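Local coordinates for protein putative beta-glucosidase (Bifidobacterium adolescentis, PDB 5WAB) that hydrolyses beta-glucosides as a glycoside hydrolase of family 3, and probably also releases arabinopyranosyl units from the ginsenoside Rb2, at residues A[626-631]-A[635-640]; A[175-180]-A[220-225]; A[598-603]-A[645-650]; A[523-526]-A[532-535]. All coordinates share one frame; numbering follows the deposited sequence.

Contact 1. Residues A[626-631]-A[635-640]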
loop_
_atom_site.group_PDB
_atom_site.type_symbol
_atom_site.label_atom_id
_atom_site.label_comp_id
_atom_site.label_asym_id
_atom_site.label_seq_id
_atom_site.Cartn_x
_atom_site.Cartn_y
_atom_site.Cartn_z
ATOM N N ALA A 626 -11.192 9.989 -14.049
ATOM C CA ALA A 626 -12.050 9.880 -12.876
ATOM C C ALA A 626 -13.443 9.381 -13.228
ATOM O O ALA A 626 -14.187 8.977 -12.328
ATOM C CB ALA A 626 -12.158 11.225 -12.160
ATOM N N PHE A 627 -13.814 9.422 -14.511
ATOM C CA PHE A 627 -15.139 9.021 -14.969
ATOM C C PHE A 627 -15.098 7.884 -15.980
ATOM O O PHE A 627 -16.142 7.536 -16.544
ATOM C CB PHE A 627 -15.870 10.217 -15.587
ATOM C CG PHE A 627 -15.963 11.406 -14.675
ATOM C CD1 PHE A 627 -16.969 11.490 -13.727
ATOM C CD2 PHE A 627 -15.057 12.448 -14.779
ATOM C CE1 PHE A 627 -17.058 12.577 -12.889
ATOM C CE2 PHE A 627 -15.141 13.542 -13.945
ATOM C CZ PHE A 627 -16.144 13.608 -12.997
ATOM N N ALA A 628 -13.937 7.284 -16.219
ATOM C CA ALA A 628 -13.764 6.339 -17.312
ATOM C C ALA A 628 -13.569 4.923 -16.791
ATOM O O ALA A 628 -12.819 4.695 -15.838
ATOM C CB ALA A 628 -12.568 6.729 -18.182
ATOM N N TYR A 629 -14.216 3.968 -17.447
ATOM C CA TYR A 629 -13.948 2.559 -17.219
ATOM C C TYR A 629 -13.164 2.003 -18.397
ATOM O O TYR A 629 -13.078 2.621 -19.459
ATOM C CB TYR A 629 -15.245 1.759 -17.019
ATOM C CG TYR A 629 -16.250 1.846 -18.159
ATOM C CD1 TYR A 629 -16.127 1.045 -19.292
ATOM C CD2 TYR A 629 -17.333 2.724 -18.094
ATOM C CE1 TYR A 629 -17.048 1.117 -20.326
ATOM C CE2 TYR A 629 -18.256 2.805 -19.125
ATOM C CZ TYR A 629 -18.108 1.999 -20.238
ATOM O OH TYR A 629 -19.026 2.069 -21.259
ATOM N N TRP A 630 -12.581 0.829 -18.195
ATOM C CA TRP A 630 -11.926 0.139 -19.290
ATOM C C TRP A 630 -12.966 -0.619 -20.103
ATOM O O TRP A 630 -13.728 -1.424 -19.559
ATOM C CB TRP A 630 -10.854 -0.818 -18.771
ATOM C CG TRP A 630 -10.076 -1.428 -19.886
ATOM C CD1 TRP A 630 -10.268 -2.657 -20.447
ATOM C CD2 TRP A 630 -9.006 -0.818 -20.608
ATOM N NE1 TRP A 630 -9.368 -2.857 -21.463
ATOM C CE2 TRP A 630 -8.580 -1.741 -21.583
ATOM C CE3 TRP A 630 -8.353 0.415 -20.515
ATOM C CZ2 TRP A 630 -7.538 -1.468 -22.467
ATOM C CZ3 TRP A 630 -7.320 0.686 -21.386
ATOM C CH2 TRP A 630 -6.919 -0.253 -22.352
ATOM N N SER A 631 -12.993 -0.371 -21.405
ATOM C CA SER A 631 -13.899 -1.068 -22.304
ATOM C C SER A 631 -13.106 -2.101 -23.089
ATOM O O SER A 631 -12.200 -1.745 -23.846
ATOM C CB SER A 631 -14.596 -0.101 -23.260
ATOM O OG SER A 631 -15.358 -0.810 -24.224
ATOM N N ASN A 635 -11.084 -1.541 -26.304
ATOM C CA ASN A 635 -9.684 -1.803 -25.977
ATOM C C ASN A 635 -9.004 -0.522 -25.492
ATOM O O ASN A 635 -7.860 -0.229 -25.846
ATOM C CB ASN A 635 -8.943 -2.401 -27.176
ATOM C CG ASN A 635 -7.619 -3.031 -26.796
ATOM O OD1 ASN A 635 -7.450 -3.527 -25.677
ATOM N ND2 ASN A 635 -6.665 -3.007 -27.725
ATOM N N ASP A 636 -9.717 0.244 -24.670
ATOM C CA ASP A 636 -9.253 1.560 -24.253
ATOM C C ASP A 636 -10.190 2.082 -23.175
ATOM O O ASP A 636 -11.289 1.558 -22.974
ATOM C CB ASP A 636 -9.188 2.531 -25.442
ATOM C CG ASP A 636 -8.300 3.737 -25.176
ATOM O OD1 ASP A 636 -7.759 3.853 -24.053
ATOM O OD2 ASP A 636 -8.121 4.558 -26.107
ATOM N N TRP A 637 -9.734 3.114 -22.475
ATOM C CA TRP A 637 -10.599 3.801 -21.530
ATOM C C TRP A 637 -11.758 4.463 -22.268
ATOM O O TRP A 637 -11.642 4.846 -23.435
ATOM C CB TRP A 637 -9.796 4.833 -20.737
ATOM C CG TRP A 637 -8.717 4.191 -19.918
ATOM C CD1 TRP A 637 -7.386 4.126 -20.216
ATOM C CD2 TRP A 637 -8.888 3.483 -18.681
ATOM N NE1 TRP A 637 -6.715 3.440 -19.230
ATOM C CE2 TRP A 637 -7.613 3.030 -18.280
ATOM C CE3 TRP A 637 -9.993 3.196 -17.871
ATOM C CZ2 TRP A 637 -7.413 2.303 -17.102
ATOM C CZ3 TRP A 637 -9.793 2.475 -16.697
ATOM C CH2 TRP A 637 -8.511 2.039 -16.325
ATOM N N HIS A 638 -12.899 4.570 -21.589
ATOM C CA HIS A 638 -14.101 5.123 -22.201
ATOM C C HIS A 638 -14.877 5.922 -21.167
ATOM O O HIS A 638 -15.236 5.391 -20.113
ATOM C CB HIS A 638 -14.983 4.017 -22.796
ATOM C CG HIS A 638 -16.211 4.531 -23.486
ATOM N ND1 HIS A 638 -17.481 4.089 -23.182
ATOM C CD2 HIS A 638 -16.363 5.469 -24.453
ATOM C CE1 HIS A 638 -18.360 4.720 -23.939
ATOM N NE2 HIS A 638 -17.708 5.566 -24.717
ATOM N N VAL A 639 -15.135 7.193 -21.473
ATOM C CA VAL A 639 -16.047 8.024 -20.700
ATOM C C VAL A 639 -17.384 8.003 -21.423
ATOM O O VAL A 639 -17.487 8.442 -22.575
ATOM C CB VAL A 639 -15.525 9.460 -20.529
ATOM C CG1 VAL A 639 -16.522 10.285 -19.748
ATOM C CG2 VAL A 639 -14.200 9.463 -19.796
ATOM N N GLU A 640 -18.394 7.459 -20.753
ATOM C CA GLU A 640 -19.733 7.329 -21.304
ATOM C C GLU A 640 -20.557 8.573 -20.990
ATOM O O GLU A 640 -20.494 9.111 -19.881
ATOM C CB GLU A 640 -20.384 6.068 -20.731
ATOM C CG GLU A 640 -21.528 5.492 -21.531
ATOM C CD GLU A 640 -22.016 4.173 -20.961
ATOM O OE1 GLU A 640 -21.182 3.263 -20.763
ATOM O OE2 GLU A 640 -23.228 4.049 -20.696
HETATM O O HOH W 1 -17.564 5.975 -18.434
HETATM O O HOH W 2 -9.148 -5.114 -23.111
#
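Tyr629 and His638 form an antiparallel hydrogen-bonded pair: His638 N reaches Tyr629 O at 2.9 Å, and Tyr629 N returns to His638 O. Two residues on, Ser631 N bonds Asp636 O at 3.0 Å, while Ser631 O takes Asp636 N at 3.3 Å and, weakly, Asn635 N, so two residues face one in a G1 beta bulge.

The polar side chains meet at the Tyr629 hydroxyl. With chi1 at 57°, CG sits between the backbone N and carbonyl carbon, which lays the ring alongside His638. Its OH donates to Glu640 OE1 at 2.5 Å and accepts from His638 ND1 at 3.2 Å, in the imidazole plane. Glu640 OE1 also takes Ala594 N. A phenylalanine in place of Tyr629 would probably leave His638 ND1 without this acceptor and Glu640 OE1 without one of its donors.

Of the aromatic pairs, the main one is T-shaped. Trp630 presents the CE3-CZ3 edge of its six-membered ring to the face of Trp637, planes at 85° and CE3 3.5 Å from Trp637 CE2. One face of the Trp630 ring is covered by the backbone of Asp636. The edge of His638 turns toward the Tyr629 face in an offset edge-to-face pair. At the far end Ala628 CB packs on Val639 CG2 at 3.6 Å.

One water is held by three bonds, giving to Phe627 O and His638 O and accepting from Glu640 N. This is a two-stranded beta hairpin of the fibronectin type III-like domain, with the crossed tryptophans on one face and Tyr629 and His638 on the other.

Contact 2. Residues A[175-180]-A[220-225]; sequences ALREIY and RDEWGY
Arg177 NH1 donates to Glu222 OE1 at 3.0 Å, and this salt bridge joins helix 173-180 to the C-terminal end of helix 212-222. The backbones stay apart, with 12.1 Å between the nearest CA atoms, Arg177 CA and Trp223 CA. The arginine spans the gap by bending at chi2 (-72°) and then running out extended. Guanidinium and carboxylate are nearly coplanar, their planes 9° apart. NH1 meets the syn lone pair of OE1, while Arg177 NH2 adds a weak bond of 3.4 Å to Glu222 OE1.

The inner side is the more closely packed. Trp223 is buried against Phe184 and Lys189 of helix 182-190, and a water accepts from both Arg177 NH1, at 2.8 Å, and Trp223 NE1, at 3.0 Å. Arg177 also makes a cation-pi contact with Trp630 of the fibronectin type III-like domain. Glu222, by contrast, is on the solvent side.

A methionine in place of Arg177 would probably leave the Glu222 carboxylate without its counter-charge and the bridging water without one of its donors. NH1 serves both carboxylate and water, the salt bridge staying within the N-terminal TIM-barrel domain, and the cation is likely to be favoured by Glu222 and the Trp630 ring together.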
loop_
_atom_site.group_PDB
_atom_site.type_symbol
_atom_site.label_atom_id
_atom_site.label_comp_id
_atom_site.label_asym_id
_atom_site.label_seq_id
_atom_site.Cartn_x
_atom_site.Cartn_y
_atom_site.Cartn_z
ATOM N N ALA A 175 -10.476 -5.979 -15.025
ATOM C CA ALA A 175 -9.971 -6.025 -13.658
ATOM C C ALA A 175 -8.485 -5.697 -13.612
ATOM O O ALA A 175 -8.029 -4.993 -12.702
ATOM C CB ALA A 175 -10.260 -7.393 -13.034
ATOM N N LEU A 176 -7.718 -6.173 -14.598
ATOM C CA LEU A 176 -6.309 -5.798 -14.690
ATOM C C LEU A 176 -6.156 -4.293 -14.883
ATOM O O LEU A 176 -5.376 -3.641 -14.181
ATOM C CB LEU A 176 -5.640 -6.556 -15.838
ATOM C CG LEU A 176 -5.177 -7.989 -15.588
ATOM C CD1 LEU A 176 -4.730 -8.605 -16.881
ATOM C CD2 LEU A 176 -4.050 -8.028 -14.561
ATOM N N ARG A 177 -6.913 -3.722 -15.825
ATOM C CA ARG A 177 -6.758 -2.310 -16.157
ATOM C C ARG A 177 -7.268 -1.396 -15.047
ATOM O O ARG A 177 -6.707 -0.318 -14.828
ATOM C CB ARG A 177 -7.484 -2.002 -17.464
ATOM C CG ARG A 177 -6.911 -2.697 -18.680
ATOM C CD ARG A 177 -5.593 -2.087 -19.063
ATOM N NE ARG A 177 -5.102 -2.619 -20.329
ATOM C CZ ARG A 177 -4.052 -2.131 -20.979
ATOM N NH1 ARG A 177 -3.388 -1.097 -20.479
ATOM N NH2 ARG A 177 -3.675 -2.670 -22.131
ATOM N N GLU A 178 -8.334 -1.787 -14.347
ATOM C CA GLU A 178 -8.951 -0.889 -13.375
ATOM C C GLU A 178 -8.514 -1.138 -11.938
ATOM O O GLU A 178 -8.568 -0.209 -11.122
ATOM C CB GLU A 178 -10.480 -0.973 -13.448
ATOM C CG GLU A 178 -11.084 -0.557 -14.781
ATOM C CD GLU A 178 -12.589 -0.385 -14.710
ATOM O OE1 GLU A 178 -13.103 -0.114 -13.605
ATOM O OE2 GLU A 178 -13.260 -0.544 -15.753
ATOM N N ILE A 179 -8.103 -2.361 -11.588
ATOM C CA ILE A 179 -7.774 -2.715 -10.205
ATOM C C ILE A 179 -6.268 -2.865 -10.005
ATOM O O ILE A 179 -5.671 -2.174 -9.178
ATOM C CB ILE A 179 -8.526 -3.988 -9.754
ATOM C CG1 ILE A 179 -10.040 -3.840 -9.959
ATOM C CG2 ILE A 179 -8.181 -4.310 -8.309
ATOM C CD1 ILE A 179 -10.679 -2.703 -9.191
ATOM N N TYR A 180 -5.637 -3.774 -10.745
ATOM C CA TYR A 180 -4.275 -4.187 -10.424
ATOM C C TYR A 180 -3.203 -3.383 -11.145
ATOM O O TYR A 180 -2.040 -3.423 -10.726
ATOM C CB TYR A 180 -4.117 -5.683 -10.731
ATOM C CG TYR A 180 -5.156 -6.495 -9.989
ATOM C CD1 TYR A 180 -4.959 -6.849 -8.661
ATOM C CD2 TYR A 180 -6.357 -6.855 -10.594
ATOM C CE1 TYR A 180 -5.909 -7.562 -7.962
ATOM C CE2 TYR A 180 -7.321 -7.577 -9.897
ATOM C CZ TYR A 180 -7.088 -7.922 -8.578
ATOM O OH TYR A 180 -8.026 -8.631 -7.864
ATOM N N ARG A 220 5.987 -0.175 -21.136
ATOM C CA ARG A 220 6.839 0.752 -21.872
ATOM C C ARG A 220 6.143 1.418 -23.053
ATOM O O ARG A 220 6.173 2.647 -23.167
ATOM C CB ARG A 220 8.096 0.023 -22.359
ATOM C CG ARG A 220 9.035 -0.388 -21.235
ATOM C CD ARG A 220 10.142 -1.245 -21.768
ATOM N NE ARG A 220 11.248 -1.388 -20.834
ATOM C CZ ARG A 220 11.463 -2.481 -20.114
ATOM N NH1 ARG A 220 10.622 -3.506 -20.208
ATOM N NH2 ARG A 220 12.507 -2.548 -19.297
ATOM N N ASP A 221 5.506 0.641 -23.932
ATOM C CA ASP A 221 4.934 1.232 -25.140
ATOM C C ASP A 221 3.708 2.087 -24.847
ATOM O O ASP A 221 3.497 3.102 -25.519
ATOM C CB ASP A 221 4.600 0.145 -26.164
ATOM C CG ASP A 221 5.847 -0.528 -26.733
ATOM O OD1 ASP A 221 6.950 0.049 -26.616
ATOM O OD2 ASP A 221 5.717 -1.626 -27.318
ATOM N N GLU A 222 2.899 1.711 -23.857
ATOM C CA GLU A 222 1.695 2.466 -23.520
ATOM C C GLU A 222 1.942 3.492 -22.416
ATOM O O GLU A 222 1.557 4.655 -22.553
ATOM C CB GLU A 222 0.569 1.512 -23.102
ATOM C CG GLU A 222 0.117 0.551 -24.191
ATOM C CD GLU A 222 -0.992 -0.371 -23.727
ATOM O OE1 GLU A 222 -1.640 -0.055 -22.709
ATOM O OE2 GLU A 222 -1.212 -1.416 -24.372
ATOM N N TRP A 223 2.579 3.086 -21.319
ATOM C CA TRP A 223 2.747 3.973 -20.172
ATOM C C TRP A 223 3.997 4.848 -20.246
ATOM O O TRP A 223 4.081 5.843 -19.516
ATOM C CB TRP A 223 2.796 3.162 -18.873
ATOM C CG TRP A 223 1.541 2.409 -18.537
ATOM C CD1 TRP A 223 0.337 2.481 -19.178
ATOM C CD2 TRP A 223 1.368 1.473 -17.463
ATOM N NE1 TRP A 223 -0.575 1.649 -18.567
ATOM C CE2 TRP A 223 0.035 1.020 -17.512
ATOM C CE3 TRP A 223 2.212 0.977 -16.463
ATOM C CZ2 TRP A 223 -0.472 0.085 -16.603
ATOM C CZ3 TRP A 223 1.704 0.049 -15.559
ATOM C CH2 TRP A 223 0.377 -0.387 -15.639
ATOM N N GLY A 224 4.971 4.511 -21.091
ATOM C CA GLY A 224 6.192 5.293 -21.156
ATOM C C GLY A 224 7.175 5.065 -20.027
ATOM O O GLY A 224 7.880 5.996 -19.631
ATOM N N TYR A 225 7.239 3.851 -19.488
ATOM C CA TYR A 225 8.213 3.545 -18.448
ATOM C C TYR A 225 9.623 3.621 -19.021
ATOM O O TYR A 225 9.931 2.988 -20.036
ATOM C CB TYR A 225 7.948 2.160 -17.866
ATOM C CG TYR A 225 8.957 1.722 -16.829
ATOM C CD1 TYR A 225 9.150 2.456 -15.664
ATOM C CD2 TYR A 225 9.707 0.570 -17.007
ATOM C CE1 TYR A 225 10.068 2.059 -14.721
ATOM C CE2 TYR A 225 10.619 0.161 -16.063
ATOM C CZ TYR A 225 10.799 0.910 -14.924
ATOM O OH TYR A 225 11.713 0.504 -13.983
HETATM O O HOH W 3 -3.412 0.666 -18.349
#

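Contact 3. Residues A[598-603]-A[645-650]; sequences PKHELK and TVEVGT
His600 and Glu647 meet with their flat groups steeply inclined, ring and carboxylate planes 75° apart. The carboxylate oxygen comes to the edge of the imidazole: ND1 donates to Glu647 OE1 at 2.7 Å, with the oxygen 18° out of the ring plane. OE1 accepts the bond through its syn lone pair. The ring is stacked on Tyr587, and at its other nitrogen NE2 is hydrogen-bonded to Asp532 OD2.

His600 lies just before strand 601-610 and Glu647 on strand 642-648, in the antiparallel sheet of the fibronectin type III-like domain. Strand 580-590, which carries Tyr587, runs between those two, so the His-carboxylate bond passes over an intervening strand; His600 CA and Glu647 CA are 8.5 Å apart.

The histidine has CG between its backbone N and carbonyl carbon (chi1 58°), a rotamer that brings ND1 to the carboxylate. Glu647 reaches back with an extended chain, its side chain also packing on Ala589, Ile655 and Val658. Carboxylates at both ring nitrogens hold the imidazole against rotation and would be expected to favour its protonated form. Lys599 NZ remains 6.6 Å from Glu647 OE2, too far for a direct salt bridge.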
loop_
_atom_site.group_PDB
_atom_site.type_symbol
_atom_site.label_atom_id
_atom_site.label_comp_id
_atom_site.label_asym_id
_atom_site.label_seq_id
_atom_site.Cartn_x
_atom_site.Cartn_y
_atom_site.Cartn_z
ATOM N N PRO A 598 -18.872 -0.470 -9.889
ATOM C CA PRO A 598 -19.188 -0.234 -8.476
ATOM C C PRO A 598 -19.998 1.041 -8.299
ATOM O O PRO A 598 -19.939 1.961 -9.117
ATOM C CB PRO A 598 -17.809 -0.104 -7.819
ATOM C CG PRO A 598 -16.871 -0.790 -8.767
ATOM C CD PRO A 598 -17.422 -0.550 -10.130
ATOM N N LYS A 599 -20.751 1.099 -7.197
ATOM C CA LYS A 599 -21.596 2.267 -6.973
ATOM C C LYS A 599 -20.763 3.541 -6.935
ATOM O O LYS A 599 -21.155 4.563 -7.510
ATOM C CB LYS A 599 -22.405 2.122 -5.684
ATOM C CG LYS A 599 -23.522 3.156 -5.577
ATOM C CD LYS A 599 -24.531 2.803 -4.499
ATOM C CE LYS A 599 -23.990 3.138 -3.114
ATOM N NZ LYS A 599 -24.937 2.768 -2.028
ATOM N N HIS A 600 -19.608 3.506 -6.271
ATOM C CA HIS A 600 -18.698 4.640 -6.331
ATOM C C HIS A 600 -17.263 4.149 -6.176
ATOM O O HIS A 600 -17.013 3.042 -5.696
ATOM C CB HIS A 600 -19.039 5.699 -5.270
ATOM C CG HIS A 600 -19.021 5.189 -3.864
ATOM N ND1 HIS A 600 -19.094 6.026 -2.772
ATOM C CD2 HIS A 600 -18.922 3.933 -3.368
ATOM C CE1 HIS A 600 -19.047 5.309 -1.665
ATOM N NE2 HIS A 600 -18.943 4.035 -1.999
ATOM N N GLU A 601 -16.321 4.999 -6.591
ATOM C CA GLU A 601 -14.893 4.720 -6.515
ATOM C C GLU A 601 -14.157 5.971 -6.063
ATOM O O GLU A 601 -14.516 7.084 -6.456
ATOM C CB GLU A 601 -14.341 4.246 -7.866
ATOM C CG GLU A 601 -14.888 2.904 -8.340
ATOM C CD GLU A 601 -14.215 2.415 -9.611
ATOM O OE1 GLU A 601 -12.995 2.651 -9.759
ATOM O OE2 GLU A 601 -14.899 1.774 -10.445
ATOM N N LEU A 602 -13.135 5.787 -5.227
ATOM C CA LEU A 602 -12.346 6.917 -4.751
ATOM C C LEU A 602 -11.563 7.544 -5.898
ATOM O O LEU A 602 -10.814 6.854 -6.598
ATOM C CB LEU A 602 -11.387 6.469 -3.649
ATOM C CG LEU A 602 -10.526 7.608 -3.106
ATOM C CD1 LEU A 602 -11.335 8.459 -2.133
ATOM C CD2 LEU A 602 -9.278 7.075 -2.459
ATOM N N LYS A 603 -11.711 8.864 -6.075
ATOM C CA LYS A 603 -11.039 9.582 -7.155
ATOM C C LYS A 603 -10.299 10.830 -6.681
ATOM O O LYS A 603 -9.871 11.634 -7.517
ATOM C CB LYS A 603 -12.030 9.956 -8.264
ATOM C CG LYS A 603 -12.567 8.752 -9.032
ATOM C CD LYS A 603 -11.444 7.970 -9.717
ATOM C CE LYS A 603 -11.998 6.812 -10.534
ATOM N NZ LYS A 603 -10.925 6.080 -11.269
ATOM N N THR A 645 -22.365 11.306 -10.292
ATOM C CA THR A 645 -22.525 11.937 -8.990
ATOM C C THR A 645 -21.162 12.046 -8.321
ATOM O O THR A 645 -20.453 11.045 -8.174
ATOM C CB THR A 645 -23.487 11.146 -8.103
ATOM O OG1 THR A 645 -24.810 11.200 -8.651
ATOM C CG2 THR A 645 -23.508 11.742 -6.710
ATOM N N VAL A 646 -20.783 13.266 -7.954
ATOM C CA VAL A 646 -19.564 13.517 -7.198
ATOM C C VAL A 646 -19.940 13.583 -5.724
ATOM O O VAL A 646 -20.791 14.390 -5.331
ATOM C CB VAL A 646 -18.872 14.808 -7.654
ATOM C CG1 VAL A 646 -17.625 15.049 -6.833
ATOM C CG2 VAL A 646 -18.531 14.724 -9.131
ATOM N N GLU A 647 -19.333 12.716 -4.917
ATOM C CA GLU A 647 -19.589 12.649 -3.487
ATOM C C GLU A 647 -18.391 13.199 -2.726
ATOM O O GLU A 647 -17.242 12.865 -3.032
ATOM C CB GLU A 647 -19.873 11.212 -3.045
ATOM C CG GLU A 647 -21.052 10.571 -3.764
ATOM C CD GLU A 647 -21.146 9.077 -3.521
ATOM O OE1 GLU A 647 -20.131 8.474 -3.111
ATOM O OE2 GLU A 647 -22.234 8.502 -3.755
ATOM N N VAL A 648 -18.661 14.026 -1.721
ATOM C CA VAL A 648 -17.628 14.614 -0.878
ATOM C C VAL A 648 -17.924 14.224 0.561
ATOM O O VAL A 648 -19.058 14.374 1.030
ATOM C CB VAL A 648 -17.567 16.146 -1.033
ATOM C CG1 VAL A 648 -16.446 16.721 -0.184
ATOM C CG2 VAL A 648 -17.390 16.525 -2.492
ATOM N N GLY A 649 -16.921 13.707 1.248
ATOM C CA GLY A 649 -17.122 13.277 2.613
ATOM C C GLY A 649 -15.821 12.956 3.306
ATOM O O GLY A 649 -14.740 13.344 2.859
ATOM N N THR A 650 -15.944 12.250 4.429
ATOM C CA THR A 650 -14.789 11.864 5.229
ATOM C C THR A 650 -14.658 10.353 5.341
ATOM O O THR A 650 -13.839 9.863 6.129
ATOM C CB THR A 650 -14.874 12.505 6.615
ATOM O OG1 THR A 650 -16.120 12.159 7.224
ATOM C CG2 THR A 650 -14.796 14.016 6.484
#

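Contact 4. Residues A[523-526]-A[532-535]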
loop_
_atom_site.group_PDB
_atom_site.type_symbol
_atom_site.label_atom_id
_atom_site.label_comp_id
_atom_site.label_asym_id
_atom_site.label_seq_id
_atom_site.Cartn_x
_atom_site.Cartn_y
_atom_site.Cartn_z
ATOM N N GLY A 523 -13.960 -9.896 -10.475
ATOM C CA GLY A 523 -13.770 -8.832 -11.454
ATOM C C GLY A 523 -13.303 -7.552 -10.800
ATOM O O GLY A 523 -12.398 -7.559 -9.959
ATOM N N VAL A 524 -13.933 -6.431 -11.155
ATOM C CA VAL A 524 -13.523 -5.164 -10.554
ATOM C C VAL A 524 -14.125 -4.953 -9.177
ATOM O O VAL A 524 -13.766 -3.980 -8.504
ATOM C CB VAL A 524 -13.866 -3.953 -11.445
ATOM C CG1 VAL A 524 -13.103 -4.033 -12.776
ATOM C CG2 VAL A 524 -15.369 -3.850 -11.674
ATOM N N PHE A 525 -15.005 -5.851 -8.721
ATOM C CA PHE A 525 -15.704 -5.670 -7.445
ATOM C C PHE A 525 -14.858 -6.253 -6.318
ATOM O O PHE A 525 -15.109 -7.336 -5.787
ATOM C CB PHE A 525 -17.099 -6.281 -7.508
ATOM C CG PHE A 525 -18.007 -5.590 -8.487
ATOM C CD1 PHE A 525 -18.691 -4.438 -8.122
ATOM C CD2 PHE A 525 -18.148 -6.065 -9.783
ATOM C CE1 PHE A 525 -19.519 -3.788 -9.026
ATOM C CE2 PHE A 525 -18.978 -5.420 -10.690
ATOM C CZ PHE A 525 -19.662 -4.283 -10.313
ATOM N N VAL A 526 -13.842 -5.486 -5.936
ATOM C CA VAL A 526 -12.889 -5.857 -4.900
ATOM C C VAL A 526 -13.092 -4.931 -3.712
ATOM O O VAL A 526 -13.182 -3.707 -3.882
ATOM C CB VAL A 526 -11.445 -5.774 -5.423
ATOM C CG1 VAL A 526 -10.456 -6.068 -4.309
ATOM C CG2 VAL A 526 -11.257 -6.740 -6.585
ATOM N N ASP A 532 -20.157 -1.637 -1.209
ATOM C CA ASP A 532 -20.978 -0.448 -1.393
ATOM C C ASP A 532 -21.957 -0.588 -2.551
ATOM O O ASP A 532 -22.914 0.185 -2.633
ATOM C CB ASP A 532 -20.080 0.775 -1.596
ATOM C CG ASP A 532 -19.147 1.021 -0.409
ATOM O OD1 ASP A 532 -19.279 0.327 0.627
ATOM O OD2 ASP A 532 -18.275 1.905 -0.517
ATOM N N THR A 533 -21.740 -1.544 -3.444
ATOM C CA THR A 533 -22.629 -1.738 -4.580
ATOM C C THR A 533 -23.802 -2.652 -4.260
ATOM O O THR A 533 -24.906 -2.437 -4.777
ATOM C CB THR A 533 -21.840 -2.305 -5.759
ATOM O OG1 THR A 533 -20.705 -1.467 -6.003
ATOM C CG2 THR A 533 -22.707 -2.379 -7.010
ATOM N N TYR A 534 -23.592 -3.664 -3.413
ATOM C CA TYR A 534 -24.624 -4.644 -3.100
ATOM C C TYR A 534 -25.171 -4.480 -1.685
ATOM O O TYR A 534 -25.775 -5.413 -1.147
ATOM C CB TYR A 534 -24.076 -6.054 -3.317
ATOM C CG TYR A 534 -23.769 -6.313 -4.768
ATOM C CD1 TYR A 534 -22.543 -5.959 -5.306
ATOM C CD2 TYR A 534 -24.720 -6.870 -5.613
ATOM C CE1 TYR A 534 -22.261 -6.169 -6.639
ATOM C CE2 TYR A 534 -24.445 -7.088 -6.948
ATOM C CZ TYR A 534 -23.215 -6.733 -7.457
ATOM O OH TYR A 534 -22.930 -6.945 -8.786
ATOM N N ASP A 535 -24.979 -3.303 -1.085
ATOM C CA ASP A 535 -25.617 -2.925 0.178
ATOM C C ASP A 535 -25.321 -3.943 1.282
ATOM O O ASP A 535 -26.222 -4.453 1.951
ATOM C CB ASP A 535 -27.124 -2.743 -0.006
ATOM C CG ASP A 535 -27.752 -1.994 1.142
ATOM O OD1 ASP A 535 -27.003 -1.260 1.823
ATOM O OD2 ASP A 535 -28.973 -2.152 1.378
#
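Neither segment is regular helix or strand, but Phe525 sits at the centre of an inverse gamma turn, with Val526 N weakly bonded to Val524 O, and its CA lies 8.5 Å from Thr533 CA. Contact is made entirely by side chains.

Phe525 has CG anti to its carbonyl carbon (chi1 -65°), and its ring reaches across to meet both Thr533 and Tyr534. Tyr534 comes over one face, turning the edge of its own ring toward it: an edge-to-face pair with centroids 5.9 Å apart and planes at 72°. The nearest atoms are Phe525 CD1 and Tyr534 CE1, at 4.2 Å. Thr533 sits at the rim of the phenylalanine instead. Its OG1 lies near the ring plane, 4.0 Å from Phe525 CE1, and Thr533 CG2 is equally close to that carbon. The threonine hydroxyl has its polar partners elsewhere, being hydrogen-bonded to Arg529 O and Lys599 N, so toward the phenylalanine it offers van der Waals contact alone.

The packing is light, burying 110 Å² in all, and lies at the surface. Between the two segments runs the short helix 528-531, whose Tyr530 ring also meets Tyr534. Val524 leans on Arg174, Glu178 and Ile179 of helix 173-180. Segment 523-526 thus lies against that helix, while Phe525 and Thr533 both meet Pro598 of the fibronectin type III-like domain, in the loop leading to strand 601-610.

Each contact lies within one domain, but the touches between contacts 1 and 2, 2 and 4, and 3 and 4 cross from one domain to another. Contacts 1 and 2 have centres about 13 Å apart and join directly: Trp630 N of the hairpin probably bonds Glu178 OE2 of helix 173-180, at 2.9 Å. Contacts 3 and 4, also about 13 Å between centres, are tied by two side-chain bonds, the shorter from His600 NE2 to Asp532 OD2 at 2.7 Å. Helix 173-180 connects the two pairs, since Ile179 CD1 packs on Val524 O at 3.4 Å. Contacts 1 and 3 belong to the same fibronectin type III-like domain and touch through Lys603 and Ala626, whereas contacts 1 and 4 do not touch.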